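Side-chain contacts in polysaccharide deacetylase (Ammonifex degensii, PDB 4WCJ), which probably removes N-acetyl groups from poly-beta-1,6-N-acetyl-D-glucosamine as a zinc-binding family 4 carbohydrate esterase: residues 107-110 with 111-115; 130-134 with 135-139. One frame throughout, in Å; residues are numbered along the deposited sequence.

Interaction 1 of 2, residues 107-110 with 111-115; sequences HAFP and VLKKR
Phe109 and Lys113, one helical turn apart, both set CG anti to the backbone N (chi1 -179° and -175°), which sends the ring and the aliphatic chain off the same flank of the helix. The lysine then bends at chi3 (68°), so that its far end runs beside the outer edge of the ring. Its CD comes within 3.7 Å of Phe109 CZ, and its ammonium NZ lies 3.7 Å from CE2, while Lys113 CB sits over one face, offset toward the rim. Underneath, Lys113 N donates to Phe109 O at 2.8 Å, with the donor tilted somewhat from the carbonyl plane. The same i-to-i+4 pattern joins Leu112 N to Ala108 O at 3.0 Å and Lys114 N to Pro110 O at 3.0 Å. Pro110 has no N-H to offer the preceding turn, and the helix kinks there. Val111 lays its CG2 branch 3.5 Å from His107 O, a buried carbonyl oxygen with no polar partner in the model. Where the helix runs out, Arg115 folds back and NH2 reaches Val111 O at 3.0 Å, with the oxygen lying at the guanidinium edge, in its plane; NE of the same group makes a salt bridge with Asp63, so the guanidinium is held through more than one of its nitrogens. This is the second half of helix 102-114, the crossover of the beta-alpha-beta unit between strands 91-99 and 119-123. Phe109 and Leu112 rest on Phe119 of the following strand, whereas Val111 packs against Phe58, Ala59 and Leu62 of the adjacent helix 55-67.

Interaction 2 of 2, residues 130-134 with 135-139; sequences RKWEG and FSMCS
Phe135 O takes two hydrogens from the facing strand: Trp132 N donates to it at 2.8 Å, almost straight at 170°, and the CA-H of Lys131 approaches with Lys131 CA 3.4 Å from the same oxygen. The return bond, Phe135 N to Trp132 O at 3.1 Å, is less regular, the donor standing well above the carbonyl plane. Further along, Met137 N bonds to Arg130 O at 2.9 Å. Together these make a tight antiparallel beta hairpin closed by a type I' turn, with Glu133 and Gly134 at its corners; Gly134 sits at backbone angles where any side chain would collide with the carbonyl oxygen of Glu133. Lys131 and Ser136 form the non-hydrogen-bonded pair on one face, with the lysine chain running alongside the serine OG. On the other face, the Phe135 ring turns its edge to Glu133 O, 3.4 Å from CD1. Met137, bent at chi2 (-71°) and again at chi3, folds across Trp132: its CG lies 3.8 Å from Trp132 CB, and SD approaches the five-membered ring obliquely at 4.9 Å from the centroid, a Met-aromatic contact. Glu133 CG lies over the centre of one indole face. An alanine in place of this methionine would remove CG, SD and CE and is likely to open a gap beside Trp132 CB and CD1, giving that side of the indole some room to move. The Trp132 side chain lies about 4 Å from that of His162, one of the zinc ligands. Tyr163 meets the indole steeply, and Arg44 makes a cation-pi contact with Phe135.

Both contacts are local and partly buried, yet they belong to different elements: interaction 1 lies within helix 102-114, on the flank of the parallel sheet, while interaction 2 is a small two-stranded hairpin after strand 119-123. Their nearest atoms are about 8 Å apart and do not touch. In 107-115 the buried residues are aliphatic or phenylalanine, pressed on neighbouring strand and helix, with lysines on the exposed side. In 130-139 the hairpin is mostly exposed, and its buried Trp132, backed by Met137, lies beside the metal site. Interaction 1 lies away from zinc; the hairpin meets the same helix near its start, where Ser136 touches Leu102 and Cys138 touches Tyr105.

Interaction 1 of 2, residues 107-110 with 111-115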
# COMPACT_ATOMS: atom_id res chain seq x y z
N HIS A 107 -9.88 -5.15 -12.39
CA HIS A 107 -10.98 -4.29 -11.99
C HIS A 107 -10.57 -2.92 -11.44
O HIS A 107 -11.20 -1.92 -11.77
CB HIS A 107 -11.85 -5.01 -10.95
CG HIS A 107 -12.44 -6.29 -11.44
ND1 HIS A 107 -13.14 -6.39 -12.63
CD2 HIS A 107 -12.45 -7.54 -10.90
CE1 HIS A 107 -13.55 -7.63 -12.80
NE2 HIS A 107 -13.15 -8.35 -11.76
N ALA A 108 -9.55 -2.87 -10.58
CA ALA A 108 -9.14 -1.59 -10.02
C ALA A 108 -8.45 -0.70 -11.05
O ALA A 108 -8.76 0.49 -11.18
CB ALA A 108 -8.22 -1.81 -8.82
N PHE A 109 -7.51 -1.28 -11.80
CA PHE A 109 -6.70 -0.53 -12.75
C PHE A 109 -7.49 0.28 -13.80
O PHE A 109 -7.14 1.43 -14.07
CB PHE A 109 -5.71 -1.47 -13.45
CG PHE A 109 -4.79 -0.79 -14.44
CD1 PHE A 109 -4.04 0.31 -14.06
CD2 PHE A 109 -4.65 -1.27 -15.73
CE1 PHE A 109 -3.19 0.93 -14.95
CE2 PHE A 109 -3.79 -0.66 -16.63
CZ PHE A 109 -3.06 0.45 -16.24
N PRO A 110 -8.54 -0.32 -14.42
CA PRO A 110 -9.30 0.48 -15.38
C PRO A 110 -9.98 1.70 -14.75
O PRO A 110 -10.02 2.77 -15.37
CB PRO A 110 -10.35 -0.50 -15.91
CG PRO A 110 -9.73 -1.85 -15.72
CD PRO A 110 -8.98 -1.73 -14.43
N VAL A 111 -10.49 1.54 -13.54
CA VAL A 111 -11.10 2.63 -12.79
C VAL A 111 -10.07 3.73 -12.54
O VAL A 111 -10.34 4.91 -12.79
CB VAL A 111 -11.67 2.15 -11.42
CG1 VAL A 111 -12.08 3.33 -10.56
CG2 VAL A 111 -12.84 1.19 -11.62
N LEU A 112 -8.89 3.33 -12.07
CA LEU A 112 -7.80 4.26 -11.78
C LEU A 112 -7.27 4.95 -13.03
O LEU A 112 -6.94 6.13 -13.01
CB LEU A 112 -6.65 3.53 -11.08
CG LEU A 112 -7.03 3.01 -9.69
CD1 LEU A 112 -6.09 1.90 -9.23
CD2 LEU A 112 -7.04 4.17 -8.69
N LYS A 113 -7.15 4.18 -14.10
CA LYS A 113 -6.59 4.69 -15.35
C LYS A 113 -7.53 5.72 -15.96
O LYS A 113 -7.09 6.78 -16.42
CB LYS A 113 -6.31 3.55 -16.32
CG LYS A 113 -5.61 3.97 -17.61
CD LYS A 113 -5.01 2.78 -18.33
CE LYS A 113 -6.08 1.84 -18.88
NZ LYS A 113 -5.49 0.70 -19.63
N LYS A 114 -8.82 5.42 -15.96
CA LYS A 114 -9.83 6.29 -16.56
C LYS A 114 -9.95 7.60 -15.78
O LYS A 114 -10.51 8.57 -16.28
CB LYS A 114 -11.18 5.57 -16.64
CG LYS A 114 -12.19 6.20 -17.59
CD LYS A 114 -13.38 5.27 -17.87
CE LYS A 114 -14.26 5.06 -16.63
NZ LYS A 114 -13.73 4.01 -15.69
N ARG A 115 -9.43 7.61 -14.56
CA ARG A 115 -9.41 8.80 -13.72
C ARG A 115 -8.01 9.38 -13.54
O ARG A 115 -7.84 10.41 -12.89
CB ARG A 115 -10.02 8.49 -12.35
CG ARG A 115 -11.51 8.28 -12.40
CD ARG A 115 -12.02 7.46 -11.23
NE ARG A 115 -13.46 7.26 -11.34
CZ ARG A 115 -14.03 6.37 -12.15
NH1 ARG A 115 -15.35 6.27 -12.19
NH2 ARG A 115 -13.28 5.60 -12.93

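Interaction 2 of 2, residues 130-134 with 135-139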
# COMPACT_ATOMS: atom_id res chain seq x y z
N ARG A 130 1.19 -16.52 -9.24
CA ARG A 130 0.63 -17.76 -8.68
C ARG A 130 -0.79 -17.57 -8.15
O ARG A 130 -1.34 -16.48 -8.20
CB ARG A 130 1.52 -18.27 -7.53
CG ARG A 130 3.01 -18.19 -7.76
CD ARG A 130 3.74 -18.80 -6.59
NE ARG A 130 5.16 -18.97 -6.84
CZ ARG A 130 5.88 -19.96 -6.35
NH1 ARG A 130 5.31 -20.88 -5.57
NH2 ARG A 130 7.18 -20.05 -6.62
N LYS A 131 -1.40 -18.66 -7.68
CA LYS A 131 -2.60 -18.56 -6.85
C LYS A 131 -2.17 -18.53 -5.39
O LYS A 131 -1.37 -19.36 -4.98
CB LYS A 131 -3.55 -19.72 -7.10
CG LYS A 131 -4.66 -19.36 -8.03
CD LYS A 131 -5.73 -20.44 -8.01
CE LYS A 131 -7.00 -19.97 -8.67
NZ LYS A 131 -7.99 -21.08 -8.71
N TRP A 132 -2.69 -17.58 -4.62
CA TRP A 132 -2.23 -17.35 -3.26
C TRP A 132 -3.44 -17.24 -2.35
O TRP A 132 -4.27 -16.35 -2.52
CB TRP A 132 -1.37 -16.09 -3.19
CG TRP A 132 -1.24 -15.43 -1.82
CD1 TRP A 132 -1.83 -14.26 -1.41
CD2 TRP A 132 -0.48 -15.90 -0.71
NE1 TRP A 132 -1.48 -13.98 -0.11
CE2 TRP A 132 -0.65 -14.96 0.34
CE3 TRP A 132 0.34 -17.01 -0.49
CZ2 TRP A 132 -0.04 -15.11 1.58
CZ3 TRP A 132 0.94 -17.16 0.74
CH2 TRP A 132 0.75 -16.21 1.76
N GLU A 133 -3.52 -18.17 -1.40
CA GLU A 133 -4.62 -18.25 -0.45
C GLU A 133 -5.98 -18.24 -1.15
O GLU A 133 -6.95 -17.66 -0.66
CB GLU A 133 -4.52 -17.10 0.56
CG GLU A 133 -3.15 -17.04 1.22
CD GLU A 133 -3.22 -16.74 2.70
OE1 GLU A 133 -3.57 -15.60 3.07
OE2 GLU A 133 -2.90 -17.65 3.50
N GLY A 134 -6.02 -18.88 -2.32
CA GLY A 134 -7.27 -19.06 -3.03
C GLY A 134 -7.55 -18.06 -4.14
O GLY A 134 -8.55 -18.18 -4.85
N PHE A 135 -6.67 -17.08 -4.30
CA PHE A 135 -6.88 -16.01 -5.26
C PHE A 135 -5.76 -15.93 -6.29
O PHE A 135 -4.58 -15.98 -5.93
CB PHE A 135 -6.99 -14.66 -4.57
CG PHE A 135 -8.20 -14.50 -3.70
CD1 PHE A 135 -8.24 -15.05 -2.43
CD2 PHE A 135 -9.29 -13.77 -4.15
CE1 PHE A 135 -9.35 -14.91 -1.62
CE2 PHE A 135 -10.41 -13.61 -3.33
CZ PHE A 135 -10.44 -14.18 -2.07
N SER A 136 -6.13 -15.76 -7.56
CA SER A 136 -5.11 -15.50 -8.57
C SER A 136 -4.44 -14.18 -8.29
O SER A 136 -5.11 -13.21 -7.92
CB SER A 136 -5.71 -15.48 -9.97
OG SER A 136 -6.33 -16.72 -10.25
N MET A 137 -3.12 -14.17 -8.43
CA MET A 137 -2.34 -12.94 -8.32
C MET A 137 -2.09 -12.39 -9.71
O MET A 137 -2.14 -13.14 -10.68
CB MET A 137 -1.01 -13.20 -7.60
CG MET A 137 -1.15 -13.71 -6.17
SD MET A 137 -1.76 -12.48 -4.98
CE MET A 137 -3.48 -12.97 -4.87
N CYS A 138 -1.83 -11.10 -9.80
CA CYS A 138 -1.33 -10.52 -11.04
C CYS A 138 -0.09 -11.28 -11.49
O CYS A 138 0.68 -11.79 -10.67
CB CYS A 138 -0.97 -9.04 -10.86
SG CYS A 138 -2.35 -7.97 -10.51
N SER A 139 0.08 -11.38 -12.80
CA SER A 139 1.35 -11.84 -13.36
C SER A 139 2.34 -10.68 -13.43
O SER A 139 1.96 -9.52 -13.30
CB SER A 139 1.13 -12.43 -14.74
OG SER A 139 0.77 -11.41 -15.66